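Perosamine synthetase (Caulobacter crescentus, PDB 3BN1) catalyses pyridoxal-phosphate-dependent transfer of an amino group from L-glutamate to GDP-4-keto-6-deoxy-D-mannose, making GDP-perosamine for the lipopolysaccharide O-antigen. Local coordinates at residues P7-A12 and A354-A359; K45-Y50 and E162-T167; H67-A72 and G177-F182; C140-I145 and V156-A161; I190-G195 and Y232-I237. One frame throughout, in Å; residues are numbered along the deposited sequence.

Interaction 1: residues P7-A12 and A354-A359; sequences PRISVA and AGLTEA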
# COMPACT_ATOMS: atom_id res chain seq x y z
N PRO A 7 16.83 22.12 21.66
CA PRO A 7 16.02 21.51 20.66
C PRO A 7 15.04 20.59 21.42
O PRO A 7 15.26 20.11 22.54
CB PRO A 7 17.04 20.66 19.90
CG PRO A 7 17.93 20.17 21.00
CD PRO A 7 18.06 21.36 21.93
N ARG A 8 13.96 20.30 20.72
CA ARG A 8 12.95 19.38 21.17
C ARG A 8 13.51 17.98 21.11
O ARG A 8 14.32 17.58 20.27
CB ARG A 8 11.77 19.42 20.19
CG ARG A 8 10.54 20.09 20.77
CD ARG A 8 9.40 19.90 19.81
NE ARG A 8 8.53 18.79 20.18
CZ ARG A 8 7.79 18.76 21.28
NH1 ARG A 8 7.84 19.77 22.15
NH2 ARG A 8 6.98 17.71 21.48
N ILE A 9 13.01 17.19 22.03
CA ILE A 9 13.41 15.80 22.06
C ILE A 9 12.16 15.08 21.48
O ILE A 9 11.03 15.24 21.97
CB ILE A 9 13.75 15.46 23.54
CG1 ILE A 9 15.21 15.83 23.85
CG2 ILE A 9 13.46 13.99 23.83
CD1 ILE A 9 15.44 16.09 25.35
N SER A 10 12.36 14.31 20.40
CA SER A 10 11.25 13.56 19.79
C SER A 10 11.22 12.12 20.30
O SER A 10 12.26 11.57 20.65
CB SER A 10 11.31 13.58 18.27
OG SER A 10 12.48 14.18 17.77
N VAL A 11 10.04 11.51 20.42
CA VAL A 11 9.97 10.12 20.92
C VAL A 11 10.76 9.11 20.08
O VAL A 11 11.29 8.14 20.62
CB VAL A 11 8.52 9.54 21.12
CG1 VAL A 11 7.88 10.00 22.42
CG2 VAL A 11 7.63 9.70 19.92
N ALA A 12 10.85 9.36 18.77
CA ALA A 12 11.54 8.51 17.83
C ALA A 12 12.08 9.41 16.75
O ALA A 12 11.88 10.62 16.79
CB ALA A 12 10.61 7.53 17.26
N ALA A 354 17.72 5.91 18.59
CA ALA A 354 19.17 5.90 18.47
C ALA A 354 19.87 7.21 18.50
O ALA A 354 21.08 7.20 18.72
CB ALA A 354 19.66 5.05 17.24
N GLY A 355 19.17 8.32 18.25
CA GLY A 355 19.82 9.63 18.27
C GLY A 355 19.87 10.30 19.67
O GLY A 355 20.44 11.38 19.82
N LEU A 356 19.31 9.67 20.70
CA LEU A 356 19.29 10.28 22.05
C LEU A 356 20.59 10.18 22.83
O LEU A 356 21.19 9.10 22.88
CB LEU A 356 18.18 9.69 22.92
CG LEU A 356 16.83 9.78 22.21
CD1 LEU A 356 16.04 8.89 23.11
CD2 LEU A 356 16.37 11.28 22.33
N THR A 357 20.99 11.31 23.43
CA THR A 357 22.18 11.42 24.28
C THR A 357 21.85 11.26 25.75
O THR A 357 20.70 11.44 26.14
CB THR A 357 22.93 12.79 24.11
OG1 THR A 357 22.14 13.89 24.58
CG2 THR A 357 23.27 13.01 22.65
N GLU A 358 22.88 11.01 26.56
CA GLU A 358 22.73 10.87 27.99
C GLU A 358 22.15 12.18 28.53
O GLU A 358 21.28 12.18 29.40
CB GLU A 358 24.07 10.53 28.68
CG GLU A 358 23.79 10.22 30.12
CD GLU A 358 25.01 9.82 30.91
OE1 GLU A 358 26.05 9.70 30.27
OE2 GLU A 358 24.95 9.63 32.15
N ALA A 359 22.53 13.29 27.91
CA ALA A 359 22.05 14.59 28.37
C ALA A 359 20.56 14.71 28.10
O ALA A 359 19.82 15.18 28.96
CB ALA A 359 22.82 15.73 27.70
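Ile9 and Leu356 meet by one methyl each, and this small apolar touch is the tight part of the contact, flanked by residues that are largely exposed. The branch methyl CG2 of Ile9 lies 4.2 Å from CD2 of Leu356, an ordinary van der Waals separation, and both residues are buried. Leu356 supplies the larger share: its CG stands beside the backbone N, anti to the carbonyl carbon (chi1 -53°), and the rest of the chain runs out toward the N-terminal peptide, so that CD2 becomes the touching tip. Leu356 CD2 is also 4.4 Å from the carbonyl O of Ser10, so the same methyl borders a peptide oxygen. The backbones stay well apart, with the CA atoms of Ile9 and Leu356 separated by 8.1 Å, and no hydrogen bond spans the gap.

Toward solvent the two chains diverge. Pro7, Arg8, Gly355 and Thr357 are exposed, and the polar groups there turn to other partners: the guanidinium of Arg8 makes a salt bridge through NH2 with Asp310, while OE2 of Glu358 pairs with Lys266. Thr357 sits at the N-cap of helix 358-371, where its side chain caps a backbone N just past the segment, and OD2 of Asp360 takes the backbone N of Thr357.

Ile9 packs on Asp360 and Arg363 of helix 358-371, and Pro7 O is bonded to Arg363. Separate backbone bonds join Ile9 to Gly313 and Glu315, beyond helix 302-311. Leu356 also packs on Val259 of helix 249-266 and on Ile361 of helix 358-371.

Interaction 2: residues K45-Y50 and E162-T167; sequences KAFADY and EAVGAT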
# COMPACT_ATOMS: atom_id res chain seq x y z
N LYS A 45 16.23 -11.27 1.39
CA LYS A 45 17.21 -12.28 1.73
C LYS A 45 17.83 -12.03 3.10
O LYS A 45 17.87 -12.90 3.96
CB LYS A 45 18.31 -12.24 0.67
CG LYS A 45 18.77 -13.63 0.25
CD LYS A 45 20.30 -13.75 0.23
CE LYS A 45 20.89 -14.13 1.60
NZ LYS A 45 21.73 -15.36 1.59
N ALA A 46 18.44 -10.88 3.24
CA ALA A 46 19.09 -10.52 4.51
C ALA A 46 18.11 -10.58 5.67
O ALA A 46 18.48 -10.85 6.81
CB ALA A 46 19.58 -9.07 4.39
N PHE A 47 16.86 -10.23 5.40
CA PHE A 47 15.92 -10.15 6.52
C PHE A 47 15.51 -11.49 7.00
O PHE A 47 15.32 -11.73 8.17
CB PHE A 47 14.67 -9.33 6.14
CG PHE A 47 13.86 -8.88 7.34
CD1 PHE A 47 14.28 -7.78 8.08
CD2 PHE A 47 12.83 -9.67 7.84
CE1 PHE A 47 13.64 -7.41 9.25
CE2 PHE A 47 12.16 -9.29 9.01
CZ PHE A 47 12.54 -8.12 9.70
N ALA A 48 15.33 -12.37 6.04
CA ALA A 48 14.96 -13.73 6.34
C ALA A 48 16.08 -14.39 7.16
O ALA A 48 15.83 -15.15 8.10
CB ALA A 48 14.74 -14.46 5.03
N ASP A 49 17.31 -14.13 6.77
CA ASP A 49 18.47 -14.63 7.50
C ASP A 49 18.53 -13.98 8.89
O ASP A 49 18.81 -14.63 9.88
CB ASP A 49 19.81 -14.26 6.80
CG ASP A 49 19.91 -14.79 5.38
OD1 ASP A 49 19.23 -15.78 5.02
OD2 ASP A 49 20.73 -14.20 4.63
N TYR A 50 18.29 -12.68 8.98
CA TYR A 50 18.37 -12.07 10.30
C TYR A 50 17.37 -12.67 11.24
O TYR A 50 17.68 -12.93 12.40
CB TYR A 50 18.21 -10.59 10.16
CG TYR A 50 18.32 -9.88 11.48
CD1 TYR A 50 19.53 -9.79 12.15
CD2 TYR A 50 17.19 -9.34 12.09
CE1 TYR A 50 19.62 -9.09 13.38
CE2 TYR A 50 17.27 -8.63 13.28
CZ TYR A 50 18.49 -8.53 13.93
OH TYR A 50 18.56 -7.87 15.15
N GLU A 162 6.85 -4.04 16.28
CA GLU A 162 7.69 -3.18 17.13
C GLU A 162 8.89 -3.91 17.68
O GLU A 162 9.55 -3.39 18.59
CB GLU A 162 6.78 -2.77 18.31
CG GLU A 162 5.43 -2.25 17.78
CD GLU A 162 4.47 -1.81 18.88
OE1 GLU A 162 4.79 -1.95 20.08
OE2 GLU A 162 3.37 -1.28 18.55
N ALA A 163 9.14 -5.11 17.15
CA ALA A 163 10.14 -5.95 17.77
C ALA A 163 11.19 -6.60 16.87
O ALA A 163 11.70 -7.68 17.13
CB ALA A 163 9.37 -7.04 18.57
N VAL A 164 11.60 -5.89 15.83
CA VAL A 164 12.66 -6.39 14.98
C VAL A 164 13.89 -6.56 15.89
O VAL A 164 14.26 -5.67 16.69
CB VAL A 164 13.00 -5.44 13.80
CG1 VAL A 164 13.42 -4.08 14.33
CG2 VAL A 164 14.17 -6.04 13.06
N GLY A 165 14.52 -7.72 15.80
CA GLY A 165 15.69 -7.96 16.62
C GLY A 165 15.48 -8.65 17.96
O GLY A 165 16.45 -9.03 18.59
N ALA A 166 14.24 -8.70 18.44
CA ALA A 166 13.96 -9.30 19.74
C ALA A 166 14.15 -10.82 19.63
O ALA A 166 14.06 -11.40 18.55
CB ALA A 166 12.45 -8.90 20.21
N THR A 167 14.39 -11.48 20.74
CA THR A 167 14.53 -12.94 20.69
C THR A 167 13.77 -13.54 21.88
O THR A 167 13.49 -12.88 22.89
CB THR A 167 16.01 -13.42 20.80
OG1 THR A 167 16.56 -12.90 22.02
CG2 THR A 167 16.83 -12.98 19.60
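Phe47 and Tyr50, one helical turn apart, extend their rings from helix 38-51 to a turn centred on Val164 and Gly165. Both aromatic side chains have CG anti to the backbone N (chi1 -164° and -179°), which carries the two rings outward side by side.

Followed from its start, the partner segment opens with Glu162, whose carboxylate serves the cofactor: OE2 is hydrogen-bonded to O3 of the pyridoxal phosphate carried by Lys188, and OE1 to the backbone N of Tyr136. Ala163 then begins a type II beta turn, its carbonyl O accepting from Ala166 N at 3.0 Å. At the first corner Val164 offers a single methyl to both rings. Val164 CG2 stands 4.1 Å from CE1 of Phe47 and 4.0 Å from CE2 of Tyr50, approaching each ring obliquely and bridging the pair. Gly165 occupies the second corner with a positive phi of 94°, and with no side chain in the way the phenol comes in close: Tyr50 OH is 3.2 Å from Gly165 CA, which lies at the edge of the ring near its plane. Ala166 closes the turn and points away from the helix, and Thr167 enters the short strand 167-168, where OG1 is bonded to the backbone N of Arg284.

Around the rings, Phe47 meets Phe182 edge-to-face and Tyr50 makes a cation-pi contact with Lys172. Such a loop, leaving the C-terminal end of a central strand to meet the cofactor on one side and a helix on the other, belongs to the large domain of the aspartate aminotransferase fold.

Interaction 3: residues H67-A72 and G177-F182; sequences HLALVA and GDCATF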
# COMPACT_ATOMS: atom_id res chain seq x y z
N HIS A 67 -2.71 -7.77 6.66
CA HIS A 67 -3.82 -8.15 5.80
C HIS A 67 -3.38 -9.28 4.86
O HIS A 67 -4.04 -10.31 4.76
CB HIS A 67 -4.41 -6.93 4.97
CG HIS A 67 -5.61 -7.27 4.11
ND1 HIS A 67 -5.96 -6.56 2.98
CD2 HIS A 67 -6.57 -8.23 4.26
CE1 HIS A 67 -7.06 -7.09 2.45
NE2 HIS A 67 -7.45 -8.10 3.21
N LEU A 68 -2.27 -9.05 4.18
CA LEU A 68 -1.80 -10.04 3.25
C LEU A 68 -1.60 -11.41 3.93
O LEU A 68 -2.03 -12.45 3.43
CB LEU A 68 -0.47 -9.57 2.64
CG LEU A 68 0.18 -10.54 1.64
CD1 LEU A 68 -0.78 -10.76 0.44
CD2 LEU A 68 1.46 -9.88 1.17
N ALA A 69 -0.89 -11.44 5.06
CA ALA A 69 -0.63 -12.76 5.69
C ALA A 69 -1.94 -13.47 6.10
O ALA A 69 -2.10 -14.71 5.98
CB ALA A 69 0.27 -12.52 6.92
N LEU A 70 -2.91 -12.72 6.62
CA LEU A 70 -4.16 -13.36 7.06
C LEU A 70 -4.87 -13.95 5.84
O LEU A 70 -5.41 -15.06 5.86
CB LEU A 70 -5.10 -12.31 7.63
CG LEU A 70 -4.59 -11.83 8.98
CD1 LEU A 70 -5.33 -10.57 9.47
CD2 LEU A 70 -4.53 -12.94 10.08
N VAL A 71 -4.93 -13.16 4.78
CA VAL A 71 -5.63 -13.65 3.60
C VAL A 71 -4.92 -14.93 3.11
O VAL A 71 -5.58 -15.95 2.88
CB VAL A 71 -5.72 -12.59 2.51
CG1 VAL A 71 -6.30 -13.22 1.23
CG2 VAL A 71 -6.65 -11.39 2.98
N ALA A 72 -3.59 -14.90 3.04
CA ALA A 72 -2.77 -16.07 2.64
C ALA A 72 -3.04 -17.29 3.52
O ALA A 72 -3.18 -18.39 3.01
CB ALA A 72 -1.30 -15.75 2.71
N GLY A 177 5.68 -17.90 15.07
CA GLY A 177 4.35 -18.43 14.68
C GLY A 177 4.38 -19.10 13.29
O GLY A 177 5.41 -19.51 12.75
N ASP A 178 3.21 -19.23 12.67
CA ASP A 178 3.14 -19.73 11.32
C ASP A 178 3.73 -18.69 10.39
O ASP A 178 4.38 -18.99 9.37
CB ASP A 178 1.68 -20.05 11.09
CG ASP A 178 1.25 -21.25 11.94
OD1 ASP A 178 1.63 -22.41 11.57
OD2 ASP A 178 0.56 -21.07 12.97
N CYS A 179 3.52 -17.42 10.76
CA CYS A 179 4.13 -16.35 9.97
C CYS A 179 4.16 -15.17 10.91
O CYS A 179 3.77 -15.27 12.09
CB CYS A 179 3.36 -16.01 8.69
SG CYS A 179 1.61 -15.60 9.04
N ALA A 180 4.73 -14.06 10.46
CA ALA A 180 4.77 -12.90 11.37
C ALA A 180 4.90 -11.71 10.47
O ALA A 180 5.35 -11.85 9.32
CB ALA A 180 6.02 -12.95 12.23
N THR A 181 4.62 -10.53 11.03
CA THR A 181 4.75 -9.29 10.25
C THR A 181 5.55 -8.24 11.03
O THR A 181 5.67 -8.25 12.27
CB THR A 181 3.39 -8.74 9.83
OG1 THR A 181 2.74 -8.35 11.02
CG2 THR A 181 2.52 -9.85 9.22
N PHE A 182 6.14 -7.36 10.23
CA PHE A 182 6.93 -6.26 10.73
C PHE A 182 6.58 -4.99 9.99
O PHE A 182 6.11 -5.00 8.84
CB PHE A 182 8.42 -6.50 10.49
CG PHE A 182 8.96 -7.69 11.20
CD1 PHE A 182 8.87 -8.97 10.61
CD2 PHE A 182 9.57 -7.55 12.44
CE1 PHE A 182 9.33 -10.10 11.29
CE2 PHE A 182 10.18 -8.62 13.07
CZ PHE A 182 10.04 -9.92 12.52
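Ala69 places its lone methyl between two side chains of strand 179-183. Ala69 CB lies 4.0 Å from Cys179 SG and 4.2 Å from Thr181 CG2, so one methyl on the helix touches two residues that alternate along the strand. Ala180, between them, points the other way. The small size of Ala69 permits a close seat, with its CA 7.3 Å from that of Cys179, and no polar bond crosses.

The choice of branch on Thr181 matters: CG2 is anti to the carbonyl carbon and beside the backbone N (OG1 at chi1 66°), so the methyl, not the hydroxyl, reaches Ala69. Cys179 carries SG between its backbone N and carbonyl carbon, directed at the helix.

Further out, backbone bonds from both Cys179 and Thr181 to Glu158 hold this strand against strand 155-159, whose Ile157 also packs on Ala69. Met209 of helix 203-213 touches both Cys179 and Ala72, and His67, at the head of the segment, is fixed through ND1 to Tyr232 OH. Helix 62-72 laid on a mixed central sheet in this way is the alpha/beta layering of the large domain in fold type I pyridoxal-phosphate enzymes.

Interaction 4: residues C140-I145 and V156-A161; sequences CDMDPI and VIEDAA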
# COMPACT_ATOMS: atom_id res chain seq x y z
N CYS A 140 5.92 -11.74 23.28
CA CYS A 140 4.98 -12.32 24.23
C CYS A 140 5.50 -13.67 24.69
O CYS A 140 6.47 -14.20 24.13
CB CYS A 140 3.68 -12.64 23.50
SG CYS A 140 2.88 -11.17 22.78
N ASP A 141 4.86 -14.22 25.72
CA ASP A 141 5.25 -15.53 26.22
C ASP A 141 4.79 -16.63 25.27
O ASP A 141 3.73 -17.26 25.46
CB ASP A 141 4.71 -15.76 27.63
CG ASP A 141 5.50 -16.85 28.39
OD1 ASP A 141 6.52 -17.39 27.89
OD2 ASP A 141 5.14 -17.16 29.53
N MET A 142 5.59 -16.81 24.25
CA MET A 142 5.26 -17.71 23.14
C MET A 142 4.98 -19.16 23.36
O MET A 142 4.06 -19.72 22.80
CB MET A 142 6.18 -17.50 21.94
CG MET A 142 6.13 -16.09 21.40
SD MET A 142 4.46 -15.66 20.76
CE MET A 142 4.16 -16.92 19.45
N ASP A 143 5.78 -19.76 24.24
CA ASP A 143 5.60 -21.17 24.44
C ASP A 143 4.19 -21.50 24.93
O ASP A 143 3.49 -22.32 24.34
CB ASP A 143 6.75 -21.68 25.31
CG ASP A 143 8.07 -21.82 24.54
OD1 ASP A 143 8.07 -21.66 23.28
OD2 ASP A 143 9.10 -22.11 25.20
N PRO A 144 3.70 -20.86 25.97
CA PRO A 144 2.35 -21.22 26.39
C PRO A 144 1.30 -20.94 25.29
O PRO A 144 0.28 -21.61 25.18
CB PRO A 144 2.08 -20.28 27.59
CG PRO A 144 3.34 -19.66 27.90
CD PRO A 144 4.45 -20.17 27.04
N ILE A 145 1.55 -19.90 24.51
CA ILE A 145 0.58 -19.51 23.53
C ILE A 145 0.59 -20.57 22.41
O ILE A 145 -0.44 -20.96 21.84
CB ILE A 145 0.98 -18.12 22.97
CG1 ILE A 145 0.95 -17.02 24.03
CG2 ILE A 145 0.22 -17.81 21.66
CD1 ILE A 145 1.32 -15.63 23.47
N VAL A 156 -0.88 -19.24 14.35
CA VAL A 156 -0.41 -18.15 15.19
C VAL A 156 0.26 -17.18 14.23
O VAL A 156 1.05 -17.57 13.38
CB VAL A 156 0.59 -18.63 16.30
CG1 VAL A 156 1.16 -17.45 17.12
CG2 VAL A 156 -0.09 -19.61 17.25
N ILE A 157 -0.07 -15.90 14.35
CA ILE A 157 0.62 -14.97 13.51
C ILE A 157 1.15 -13.89 14.43
O ILE A 157 0.40 -13.24 15.17
CB ILE A 157 -0.32 -14.31 12.48
CG1 ILE A 157 0.38 -13.11 11.85
CG2 ILE A 157 -1.71 -14.00 13.14
CD1 ILE A 157 -0.48 -12.26 10.94
N GLU A 158 2.46 -13.70 14.42
CA GLU A 158 3.01 -12.66 15.30
C GLU A 158 2.90 -11.27 14.65
O GLU A 158 3.38 -11.01 13.50
CB GLU A 158 4.50 -12.87 15.50
CG GLU A 158 5.02 -14.26 16.00
CD GLU A 158 6.59 -14.33 15.78
OE1 GLU A 158 7.29 -13.42 16.31
OE2 GLU A 158 7.07 -15.22 15.01
N ASP A 159 2.29 -10.35 15.38
CA ASP A 159 2.37 -8.96 14.91
C ASP A 159 3.69 -8.51 15.53
O ASP A 159 3.77 -8.11 16.72
CB ASP A 159 1.27 -8.07 15.48
CG ASP A 159 1.33 -6.68 14.89
OD1 ASP A 159 2.35 -6.32 14.24
OD2 ASP A 159 0.32 -5.94 15.02
N ALA A 160 4.77 -8.61 14.77
CA ALA A 160 6.08 -8.25 15.34
C ALA A 160 6.52 -6.85 14.94
O ALA A 160 7.73 -6.57 14.92
CB ALA A 160 7.14 -9.26 14.89
N ALA A 161 5.56 -5.99 14.59
CA ALA A 161 5.85 -4.60 14.14
C ALA A 161 6.83 -3.81 14.98
O ALA A 161 7.51 -2.94 14.46
CB ALA A 161 4.52 -3.73 13.98
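Met142 reaches Val156 through a bent chain: CG lies anti to the carbonyl carbon, beside the backbone N (chi1 -59°), and the next two torsions bend in the same sense (chi2 -63°, chi3 -59°). These bends carry the terminal methyl off the helix to the strand. On the other side Val156 presents CG1, the branch anti to its backbone N. Met142 CE and Val156 CG1 meet at 3.8 Å, with the side chains sliding past each other in opposite directions, so the touch is alongside and not head-on.

Glu158 borders the same methyl with its aliphatic stem, CG lying 4.4 Å from Met142 CE, while the polar end turns to other partners. Four bonds grip that buried carboxylate: OE1 is shared by His134 NE2 and Gly174 N, and OE2 by the backbone N atoms of Leu176 and Gly177, a setting that would be expected to stabilise its negative charge.

At the far end of the strand Asp159 forms an Asx turn, OD1 accepting from Ala161 N at 3.2 Å; the donor meets the anti side of the carboxylate and stands out of its plane. Before the helix, an inverse gamma turn is centred on Asp141, closed by a weak bond of 2.8 Å from Met142 N to Cys140 O.

The contact lies inside the beta-alpha-beta unit formed by strand 127-130, helix 142-151 and strand 155-159, the helix leaning on the strand that follows it. Ile145 also packs on helix 116-119, while Ile157, facing away from Met142, rests on Leu66 of helix 62-72 across the sheet.

Interaction 5: residues I190-G195 and Y232-I237; sequences ITTGEG and YRMTNI. With ACT (acetate ion), chain E.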
# COMPACT_ATOMS: atom_id res chain seq x y z
N ILE A 190 13.69 -0.29 12.53
CA ILE A 190 14.29 -0.24 11.18
C ILE A 190 13.21 0.51 10.39
O ILE A 190 12.05 0.23 10.55
CB ILE A 190 14.42 -1.67 10.53
CG1 ILE A 190 15.79 -2.31 10.82
CG2 ILE A 190 14.28 -1.59 9.03
CD1 ILE A 190 16.87 -1.33 11.36
N THR A 191 13.56 1.52 9.60
CA THR A 191 12.53 2.18 8.83
C THR A 191 12.93 2.20 7.35
O THR A 191 14.12 2.26 7.02
CB THR A 191 12.35 3.63 9.27
OG1 THR A 191 11.24 4.20 8.57
CG2 THR A 191 13.66 4.42 8.95
N THR A 192 11.91 2.13 6.49
CA THR A 192 12.00 2.30 5.03
C THR A 192 11.06 3.51 4.69
O THR A 192 10.61 3.63 3.56
CB THR A 192 11.57 1.09 4.21
OG1 THR A 192 10.17 0.80 4.41
CG2 THR A 192 12.41 -0.15 4.61
N GLY A 193 10.70 4.32 5.70
CA GLY A 193 9.77 5.44 5.49
C GLY A 193 8.35 4.88 5.72
O GLY A 193 7.65 5.21 6.70
N GLU A 194 7.93 4.02 4.79
CA GLU A 194 6.70 3.20 4.87
C GLU A 194 7.21 1.87 4.32
O GLU A 194 7.88 1.84 3.29
CB GLU A 194 5.55 3.75 3.99
CG GLU A 194 4.74 4.95 4.53
CD GLU A 194 3.70 4.65 5.65
OE1 GLU A 194 3.46 3.49 6.07
OE2 GLU A 194 3.11 5.64 6.16
N GLY A 195 6.92 0.76 4.99
CA GLY A 195 7.36 -0.50 4.47
C GLY A 195 6.94 -1.56 5.46
O GLY A 195 6.60 -1.22 6.58
N TYR A 232 0.39 -4.71 -2.93
CA TYR A 232 1.03 -4.48 -1.65
C TYR A 232 2.54 -4.61 -1.78
O TYR A 232 3.19 -4.94 -0.83
CB TYR A 232 0.51 -5.50 -0.64
CG TYR A 232 -0.92 -5.29 -0.12
CD1 TYR A 232 -1.62 -4.10 -0.36
CD2 TYR A 232 -1.59 -6.33 0.53
CE1 TYR A 232 -2.93 -3.92 0.13
CE2 TYR A 232 -2.86 -6.16 1.06
CZ TYR A 232 -3.50 -4.94 0.88
OH TYR A 232 -4.76 -4.84 1.39
N ARG A 233 3.08 -4.37 -2.96
CA ARG A 233 4.51 -4.55 -3.18
C ARG A 233 5.33 -3.41 -2.62
O ARG A 233 4.93 -2.26 -2.73
CB ARG A 233 4.81 -4.57 -4.68
CG ARG A 233 3.98 -5.58 -5.40
CD ARG A 233 4.17 -5.42 -6.92
NE ARG A 233 3.46 -4.25 -7.47
CZ ARG A 233 2.56 -4.28 -8.47
NH1 ARG A 233 2.27 -5.42 -9.09
NH2 ARG A 233 2.00 -3.13 -8.93
N MET A 234 6.55 -3.72 -2.19
CA MET A 234 7.49 -2.71 -1.72
C MET A 234 8.27 -2.15 -2.94
O MET A 234 8.58 -2.92 -3.87
CB MET A 234 8.54 -3.36 -0.79
CG MET A 234 9.43 -2.30 -0.15
SD MET A 234 10.61 -2.98 0.99
CE MET A 234 9.59 -3.21 2.53
N THR A 235 8.62 -0.86 -2.95
CA THR A 235 9.47 -0.35 -4.00
C THR A 235 10.96 -0.72 -3.76
O THR A 235 11.40 -1.03 -2.62
CB THR A 235 9.45 1.18 -4.12
OG1 THR A 235 9.91 1.83 -2.89
CG2 THR A 235 8.08 1.61 -4.58
N ASN A 236 11.75 -0.68 -4.84
CA ASN A 236 13.18 -0.96 -4.77
C ASN A 236 13.81 0.14 -3.93
O ASN A 236 14.82 -0.10 -3.27
CB ASN A 236 13.79 -0.96 -6.18
CG ASN A 236 15.16 -1.70 -6.27
OD1 ASN A 236 15.37 -2.75 -5.65
ND2 ASN A 236 16.05 -1.17 -7.10
N ILE A 237 13.27 1.36 -3.98
CA ILE A 237 13.79 2.47 -3.17
C ILE A 237 13.58 2.19 -1.67
O ILE A 237 14.53 2.30 -0.89
CB ILE A 237 13.11 3.87 -3.55
CG1 ILE A 237 13.76 4.43 -4.85
CG2 ILE A 237 13.30 4.84 -2.36
CD1 ILE A 237 13.28 5.81 -5.37
C ACT E . 0.34 -3.39 -11.67
O ACT E . -0.05 -2.81 -10.61
OXT ACT E . 0.95 -4.60 -11.62
CH3 ACT E . 0.07 -2.77 -13.01
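Gly195 and Met234, two loop residues, come within 6.6 Å of each other, CA to CA, with Gly195 nearly fully extended just before strand 196-200 and Met234 lying just before helix 236-247. Met234 makes the approach: CG is anti to the backbone N, the chain runs straight through chi2 and bends only at chi3 (-81°), which lays CE over Gly195 CA at 4.0 Å. Met234 CE is 4.5 Å from Thr192 OG1, a looser touch.

That hydroxyl is occupied within its own loop. Thr192 OG1 donates to Glu194 O at 2.8 Å from above the carbonyl plane, and one residue earlier Thr191 OG1 accepts from Gly193 N at 2.9 Å, an ST turn. The compact loop follows the cofactor-bearing Lys188 and, in this fold type I homodimer, takes part in the subunit interface: OE2 of Glu194 makes a salt bridge with NE of Arg233 of the second subunit, and Arg233 returns it to Glu194 there.

The guanidinium of Arg233 also binds an acetate ion, probably from the crystallisation liquor. The acetate sits at the guanidinium edge, its plane turned well out of the guanidinium plane. Arg233 NH1 gives to acetate OXT at 3.0 Å (147°) and Arg233 NH2 to acetate O at 2.7 Å (160°), while Gln215 NE2 provides a further bond.

Overall arrangement
Interaction 1 joins the N-terminal peptide to the start of the last helix, 358-371, and encloses the other four in sequence; its centre lies 25 to 33 Å from theirs and it touches none of them. Interactions 3 and 4 share the central sheet through the neighbouring strands 179-183 and 155-159, with centres 12 Å apart, interaction 4 being nested within the loop of interaction 3. Interaction 2 crosses interaction 3 along the chain and meets it where Phe47 and Val164 pack on Phe182. Interaction 5 follows in series, linked to interaction 3 by His67 and Tyr232. Interactions 2 to 4 thus pack round the sheet and the cofactor-side loop, and interaction 5 alone of the five reaches the dimer interface.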